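Local coordinates for protein membrane-bound lytic murein transglycosylase A (Burkholderia pseudomallei, PDB 6QK4) that probably cleaves peptidoglycan as an exolytic lytic transglycosylase, breaking the bond between MurNAc and GlcNAc and leaving a 1,6-anhydro MurNAc end, at residues Val116-Tyr121 against Val176-Thr181; Gly217-Ala222 against Leu324-Gly329. All coordinates share one frame; numbering follows the deposited sequence.

Contact 1: residues Val116-Tyr121 against Val176-Thr181; sequences VRRGPY and VLDDGT
Arg118 and Tyr121 both lean on Asp178, and so join two turns at the surface of the MltA specific insert domain. Residues 118-121 form a type II' beta turn, between strands 101-114 and 123-126. Asp178 is the first residue after strand 173-177, in the turn of the hairpin that this strand makes with 182-190. Two backbone hydrogen bonds between Arg118 and Tyr121 close the first turn. Gly119 takes the positive phi that this turn type needs at its second position.

The CB of Asp178 points toward the other turn. It lies 3.9 Å from Tyr121 OH and equally near CE2, a van der Waals contact with the hydroxyl end of the ring. The ring and carboxylate planes are steeply inclined, 74° apart. CG sits between the backbone N and the carbonyl carbon (chi1 65°), which leads the carboxylate on to Arg118. OD1 turns back: Asp179 N gives it a weak hydrogen bond, and Ser114 OG, at the end of strand 101-114, makes another weak one. OD2 makes the salt bridge with Arg118 NH1. Its modelled length of 2.4 Å from NH1 to OD2 is doubtful, since it is shorter than such pairs normally are.

The guanidinium comes from the opposite direction, its plane 52° from the carboxylate. The approach is oblique, and NH1 alone makes the salt bridge, so this is not a flat two-pronged pair. Arg118 CD also lies 3.3 Å from Asp178 OD2. Within its own turn, Tyr121 has Arg118 CG at the ring edge, and Pro120 CG rests 3.8 Å above the plane of the Tyr121 ring, over its centre.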
ATOM      1  N   VAL A 116      16.204   8.770 -20.866  1.00 45.22           N
ATOM      2  CA  VAL A 116      17.599   9.103 -21.099  1.00 47.65           C
ATOM      3  C   VAL A 116      18.099   9.904 -19.908  1.00 48.32           C
ATOM      4  O   VAL A 116      17.323  10.578 -19.221  1.00 49.72           O
ATOM      5  CB  VAL A 116      17.819   9.873 -22.418  1.00 51.76           C
ATOM      6  CG1 VAL A 116      17.064   9.205 -23.537  1.00 50.32           C
ATOM      7  CG2 VAL A 116      17.401  11.318 -22.270  1.00 53.26           C
ATOM      8  N   ARG A 117      19.398   9.804 -19.646  1.00 44.24           N
ATOM      9  CA  ARG A 117      19.999  10.602 -18.588  1.00 44.68           C
ATOM     10  C   ARG A 117      20.053  12.071 -19.009  1.00 50.07           C
ATOM     11  O   ARG A 117      20.590  12.386 -20.072  1.00 54.10           O
ATOM     12  CB  ARG A 117      21.382  10.068 -18.267  1.00 40.16           C
ATOM     13  CG  ARG A 117      22.059  10.925 -17.205  1.00 44.51           C
ATOM     14  CD  ARG A 117      23.363  10.370 -16.692  1.00 48.46           C
ATOM     15  NE  ARG A 117      24.458  10.727 -17.591  1.00 58.06           N
ATOM     16  CZ  ARG A 117      25.221  11.820 -17.485  1.00 62.64           C
ATOM     17  NH1 ARG A 117      25.030  12.687 -16.497  1.00 64.36           N
ATOM     18  NH2 ARG A 117      26.197  12.047 -18.370  1.00 62.82           N
ATOM     19  N   ARG A 118      19.468  12.968 -18.207  1.00 49.11           N
ATOM     20  CA  ARG A 118      19.302  14.355 -18.627  1.00 50.65           C
ATOM     21  C   ARG A 118      18.743  15.152 -17.465  1.00 51.31           C
ATOM     22  O   ARG A 118      17.977  14.619 -16.666  1.00 48.09           O
ATOM     23  CB  ARG A 118      18.341  14.476 -19.825  1.00 53.46           C
ATOM     24  CG  ARG A 118      16.890  14.162 -19.429  1.00 60.69           C
ATOM     25  CD  ARG A 118      15.821  14.670 -20.383  1.00 67.33           C
ATOM     26  NE  ARG A 118      15.775  13.858 -21.588  1.00 72.28           N
ATOM     27  CZ  ARG A 118      14.720  13.742 -22.385  1.00 76.01           C
ATOM     28  NH1 ARG A 118      13.594  14.394 -22.109  1.00 77.05           N
ATOM     29  NH2 ARG A 118      14.798  12.973 -23.467  1.00 76.95           N
ATOM     30  N   GLY A 119      19.093  16.438 -17.394  1.00 52.16           N
ATOM     31  CA  GLY A 119      18.500  17.309 -16.403  1.00 52.68           C
ATOM     32  C   GLY A 119      18.572  16.687 -15.018  1.00 49.35           C
ATOM     33  O   GLY A 119      19.625  16.184 -14.615  1.00 50.58           O
ATOM     34  N   PRO A 120      17.447  16.643 -14.292  1.00 46.68           N
ATOM     35  CA  PRO A 120      17.497  16.119 -12.917  1.00 44.93           C
ATOM     36  C   PRO A 120      17.547  14.594 -12.880  1.00 43.29           C
ATOM     37  O   PRO A 120      17.871  14.009 -11.831  1.00 40.63           O
ATOM     38  CB  PRO A 120      16.209  16.679 -12.282  1.00 44.82           C
ATOM     39  CG  PRO A 120      15.219  16.701 -13.463  1.00 43.00           C
ATOM     40  CD  PRO A 120      16.090  17.047 -14.685  1.00 44.87           C
ATOM     41  N   TYR A 121      17.331  13.944 -14.024  1.00 41.95           N
ATOM     42  CA  TYR A 121      17.211  12.489 -14.089  1.00 40.00           C
ATOM     43  C   TYR A 121      18.607  11.879 -14.165  1.00 37.27           C
ATOM     44  O   TYR A 121      19.125  11.572 -15.237  1.00 40.31           O
ATOM     45  CB  TYR A 121      16.347  12.117 -15.282  1.00 36.78           C
ATOM     46  CG  TYR A 121      15.029  12.834 -15.234  1.00 42.50           C
ATOM     47  CD1 TYR A 121      14.144  12.580 -14.201  1.00 39.99           C
ATOM     48  CD2 TYR A 121      14.687  13.791 -16.180  1.00 43.54           C
ATOM     49  CE1 TYR A 121      12.918  13.217 -14.122  1.00 43.79           C
ATOM     50  CE2 TYR A 121      13.460  14.451 -16.103  1.00 45.69           C
ATOM     51  CZ  TYR A 121      12.579  14.156 -15.073  1.00 46.66           C
ATOM     52  OH  TYR A 121      11.344  14.772 -14.972  1.00 48.72           O
ATOM     53  N   VAL A 176       6.864   8.017 -13.361  1.00 35.06           N
ATOM     54  CA  VAL A 176       6.262   9.013 -14.238  1.00 36.74           C
ATOM     55  C   VAL A 176       7.390   9.606 -15.070  1.00 35.61           C
ATOM     56  O   VAL A 176       8.312  10.198 -14.509  1.00 36.37           O
ATOM     57  CB  VAL A 176       5.550  10.099 -13.428  1.00 41.81           C
ATOM     58  CG1 VAL A 176       5.073  11.193 -14.350  1.00 46.05           C
ATOM     59  CG2 VAL A 176       4.390   9.481 -12.653  1.00 40.88           C
ATOM     60  N   LEU A 177       7.342   9.401 -16.392  1.00 35.90           N
ATOM     61  CA  LEU A 177       8.443   9.821 -17.266  1.00 39.11           C
ATOM     62  C   LEU A 177       8.201  11.207 -17.850  1.00 41.79           C
ATOM     63  O   LEU A 177       7.055  11.637 -18.018  1.00 43.69           O
ATOM     64  CB  LEU A 177       8.653   8.850 -18.422  1.00 39.40           C
ATOM     65  CG  LEU A 177       9.007   7.411 -18.053  1.00 41.37           C
ATOM     66  CD1 LEU A 177       8.923   6.512 -19.284  1.00 43.64           C
ATOM     67  CD2 LEU A 177      10.389   7.349 -17.436  1.00 42.40           C
ATOM     68  N   ASP A 178       9.302  11.873 -18.229  1.00 45.28           N
ATOM     69  CA  ASP A 178       9.202  13.251 -18.701  1.00 50.88           C
ATOM     70  C   ASP A 178       8.561  13.328 -20.078  1.00 58.59           C
ATOM     71  O   ASP A 178       8.178  14.425 -20.497  1.00 62.50           O
ATOM     72  CB  ASP A 178      10.571  13.939 -18.705  1.00 50.02           C
ATOM     73  CG  ASP A 178      11.559  13.307 -19.694  1.00 51.30           C
ATOM     74  OD1 ASP A 178      11.301  12.196 -20.209  1.00 52.56           O
ATOM     75  OD2 ASP A 178      12.606  13.929 -19.939  1.00 52.05           O
ATOM     76  N   ASP A 179       8.489  12.193 -20.789  1.00 60.83           N
ATOM     77  CA  ASP A 179       7.536  11.898 -21.860  1.00 63.06           C
ATOM     78  C   ASP A 179       6.184  12.552 -21.668  1.00 64.68           C
ATOM     79  O   ASP A 179       5.683  13.264 -22.542  1.00 67.64           O
ATOM     80  CB  ASP A 179       7.247  10.400 -21.916  1.00 62.63           C
ATOM     81  CG  ASP A 179       8.052   9.691 -22.939  1.00 64.68           C
ATOM     82  OD1 ASP A 179       7.682   8.554 -23.297  1.00 66.46           O
ATOM     83  OD2 ASP A 179       9.057  10.260 -23.377  1.00 66.72           O
ATOM     84  N   GLY A 180       5.588  12.277 -20.516  1.00 62.66           N
ATOM     85  CA  GLY A 180       4.156  12.255 -20.364  1.00 60.70           C
ATOM     86  C   GLY A 180       3.572  10.861 -20.338  1.00 59.14           C
ATOM     87  O   GLY A 180       2.346  10.721 -20.359  1.00 59.42           O
ATOM     88  N   THR A 181       4.409   9.829 -20.329  1.00 57.22           N
ATOM     89  CA  THR A 181       4.008   8.432 -20.193  1.00 54.09           C
ATOM     90  C   THR A 181       4.416   7.895 -18.816  1.00 50.04           C
ATOM     91  O   THR A 181       5.087   8.577 -18.037  1.00 45.57           O
ATOM     92  CB  THR A 181       4.629   7.592 -21.315  1.00 54.83           C
ATOM     93  OG1 THR A 181       3.971   6.325 -21.380  1.00 60.76           O
ATOM     94  CG2 THR A 181       6.089   7.361 -21.081  1.00 49.77           C
TER

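Contact 2: residues Gly217-Ala222 against Leu324-Gly329; sequences GIKAWA and LGDDAG
Lys219 reaches from helix 215-224 to Asp326 on helix 326-334, and the close part of the contact lies at its far end. NZ is modelled 2.5 Å from Asp326 OD2, a hydrogen bond within a salt bridge. That length is very short and its exact value is doubtful. Lys219 CE follows, 3.2 Å from the same OD2. The lysine chain is extended through chi2 and chi3, then bends at chi4 (142°), which swings NZ to the acid.

Gln216 OE1 takes a further hydrogen bond from NZ, and Glu163 OE2 adds a long, weak ion pair. Ile162, on the same helix 161-170 as Glu163, packs against the lysine side chain. Lys219 as a whole is a buried residue.

Lys219 belongs to the MltA specific insert domain and Asp326 to the 3D domain, so the bridge joins the two parts of the MltA fold. Gly325 is the N-cap of the second helix and Asp326 stands in its first turn. There the helix end would be expected to favour a negative carboxylate.

Away from this pair the segments stay apart. Their nearest CA atoms, of Lys219 and Asp326, are 10.4 Å from each other, and only 77 Å² is buried in total. On the solvent side, Ala220 and Asp327 are exposed, while Ile218 packs into the insert domain against Phe166 and Leu202.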
ATOM      1  N   GLY A 217      12.564  12.068   6.371  1.00 35.35           N
ATOM      2  CA  GLY A 217      13.677  12.550   7.198  1.00 34.29           C
ATOM      3  C   GLY A 217      15.025  12.180   6.600  1.00 38.51           C
ATOM      4  O   GLY A 217      16.001  12.952   6.682  1.00 39.79           O
ATOM      5  N   ILE A 218      15.089  11.004   5.970  1.00 36.91           N
ATOM      6  CA  ILE A 218      16.308  10.574   5.307  1.00 35.32           C
ATOM      7  C   ILE A 218      16.592  11.469   4.105  1.00 39.76           C
ATOM      8  O   ILE A 218      17.730  11.935   3.909  1.00 39.07           O
ATOM      9  CB  ILE A 218      16.181   9.091   4.918  1.00 31.61           C
ATOM     10  CG1 ILE A 218      16.051   8.221   6.197  1.00 31.29           C
ATOM     11  CG2 ILE A 218      17.370   8.673   3.974  1.00 33.33           C
ATOM     12  CD1 ILE A 218      15.740   6.777   5.920  1.00 32.96           C
ATOM     13  N   LYS A 219      15.557  11.763   3.306  1.00 40.98           N
ATOM     14  CA  LYS A 219      15.732  12.710   2.200  1.00 44.15           C
ATOM     15  C   LYS A 219      16.236  14.051   2.705  1.00 47.59           C
ATOM     16  O   LYS A 219      17.033  14.719   2.034  1.00 51.83           O
ATOM     17  CB  LYS A 219      14.419  12.931   1.447  1.00 42.66           C
ATOM     18  CG  LYS A 219      13.968  11.832   0.513  1.00 44.70           C
ATOM     19  CD  LYS A 219      12.880  12.378  -0.431  1.00 49.07           C
ATOM     20  CE  LYS A 219      12.120  11.276  -1.124  1.00 48.14           C
ATOM     21  NZ  LYS A 219      10.640  11.528  -1.305  1.00 44.87           N
ATOM     22  N   ALA A 220      15.768  14.480   3.880  1.00 46.50           N
ATOM     23  CA  ALA A 220      16.171  15.792   4.358  1.00 47.45           C
ATOM     24  C   ALA A 220      17.638  15.766   4.756  1.00 49.32           C
ATOM     25  O   ALA A 220      18.424  16.650   4.376  1.00 52.29           O
ATOM     26  CB  ALA A 220      15.281  16.225   5.523  1.00 47.11           C
ATOM     27  N   TRP A 221      18.028  14.726   5.496  1.00 48.01           N
ATOM     28  CA  TRP A 221      19.430  14.540   5.859  1.00 47.97           C
ATOM     29  C   TRP A 221      20.330  14.475   4.628  1.00 49.83           C
ATOM     30  O   TRP A 221      21.442  15.013   4.641  1.00 51.86           O
ATOM     31  CB  TRP A 221      19.578  13.271   6.690  1.00 46.44           C
ATOM     32  CG  TRP A 221      20.967  13.064   7.188  1.00 48.53           C
ATOM     33  CD1 TRP A 221      21.478  13.436   8.410  1.00 49.17           C
ATOM     34  CD2 TRP A 221      22.033  12.414   6.488  1.00 52.96           C
ATOM     35  NE1 TRP A 221      22.808  13.067   8.502  1.00 51.47           N
ATOM     36  CE2 TRP A 221      23.171  12.439   7.335  1.00 53.09           C
ATOM     37  CE3 TRP A 221      22.141  11.822   5.221  1.00 53.71           C
ATOM     38  CZ2 TRP A 221      24.391  11.881   6.952  1.00 52.59           C
ATOM     39  CZ3 TRP A 221      23.355  11.273   4.841  1.00 54.33           C
ATOM     40  CH2 TRP A 221      24.458  11.303   5.705  1.00 51.26           C
ATOM     41  N   ALA A 222      19.881  13.783   3.578  1.00 48.39           N
ATOM     42  CA  ALA A 222      20.637  13.709   2.329  1.00 49.23           C
ATOM     43  C   ALA A 222      20.780  15.083   1.685  1.00 53.61           C
ATOM     44  O   ALA A 222      21.860  15.426   1.181  1.00 51.54           O
ATOM     45  CB  ALA A 222      19.951  12.737   1.365  1.00 46.12           C
ATOM     46  N   LEU A 324      -0.332   6.485  -3.431  1.00 27.19           N
ATOM     47  CA  LEU A 324       0.883   6.609  -4.233  1.00 30.68           C
ATOM     48  C   LEU A 324       1.829   7.627  -3.617  1.00 27.58           C
ATOM     49  O   LEU A 324       1.408   8.691  -3.153  1.00 30.50           O
ATOM     50  CB  LEU A 324       0.613   7.086  -5.665  1.00 32.58           C
ATOM     51  CG  LEU A 324      -0.362   6.314  -6.551  1.00 44.08           C
ATOM     52  CD1 LEU A 324      -0.310   6.866  -7.976  1.00 48.93           C
ATOM     53  CD2 LEU A 324      -0.010   4.890  -6.566  1.00 47.29           C
ATOM     54  N   GLY A 325       3.125   7.330  -3.665  1.00 30.87           N
ATOM     55  CA  GLY A 325       4.122   8.322  -3.311  1.00 29.14           C
ATOM     56  C   GLY A 325       4.643   8.198  -1.888  1.00 31.63           C
ATOM     57  O   GLY A 325       4.231   7.337  -1.103  1.00 28.13           O
ATOM     58  N   ASP A 326       5.589   9.094  -1.551  1.00 30.84           N
ATOM     59  CA  ASP A 326       6.366   8.860  -0.342  1.00 29.75           C
ATOM     60  C   ASP A 326       5.657   9.235   0.937  1.00 30.32           C
ATOM     61  O   ASP A 326       5.945   8.641   1.981  1.00 31.52           O
ATOM     62  CB  ASP A 326       7.723   9.566  -0.437  1.00 35.95           C
ATOM     63  CG  ASP A 326       8.655   8.788  -1.334  1.00 44.33           C
ATOM     64  OD1 ASP A 326       8.371   7.564  -1.500  1.00 49.86           O
ATOM     65  OD2 ASP A 326       9.612   9.372  -1.892  1.00 44.24           O
ATOM     66  N   ASP A 327       4.713  10.166   0.916  1.00 31.14           N
ATOM     67  CA  ASP A 327       3.955  10.384   2.145  1.00 32.87           C
ATOM     68  C   ASP A 327       3.076   9.163   2.459  1.00 28.79           C
ATOM     69  O   ASP A 327       2.990   8.719   3.625  1.00 27.63           O
ATOM     70  CB  ASP A 327       3.132  11.662   1.989  1.00 35.47           C
ATOM     71  CG  ASP A 327       2.257  11.961   3.217  1.00 43.65           C
ATOM     72  OD1 ASP A 327       2.750  12.003   4.368  1.00 46.50           O
ATOM     73  OD2 ASP A 327       1.058  12.170   3.015  1.00 45.68           O
ATOM     74  N   ALA A 328       2.441   8.594   1.426  1.00 24.95           N
ATOM     75  CA  ALA A 328       1.692   7.338   1.601  1.00 26.87           C
ATOM     76  C   ALA A 328       2.615   6.237   2.102  1.00 26.25           C
ATOM     77  O   ALA A 328       2.267   5.483   3.018  1.00 25.15           O
ATOM     78  CB  ALA A 328       1.022   6.918   0.272  1.00 25.80           C
ATOM     79  N   GLY A 329       3.846   6.165   1.559  1.00 24.34           N
ATOM     80  CA  GLY A 329       4.761   5.139   2.034  1.00 25.27           C
ATOM     81  C   GLY A 329       5.227   5.309   3.480  1.00 24.59           C
ATOM     82  O   GLY A 329       5.527   4.314   4.166  1.00 27.39           O
TER

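Contact 1 lies wholly inside the MltA specific insert domain, near the surface, while contact 2 joins that domain to the 3D domain. Their centres are about 20 Å apart and their nearest atoms about 7 Å, without touching. Strand 101-114 relates them: its backbone bonds to Val176 through Leu111 and Gly113, and to Gly325 through Glu108. The centre of contact 1 lies about 25 Å from the centre of the chain, that of contact 2 about 15 Å. In MltA relatives the glycan groove runs between the two domains. Contact 2 therefore probably lies at or near that groove; contact 1 lies within one domain.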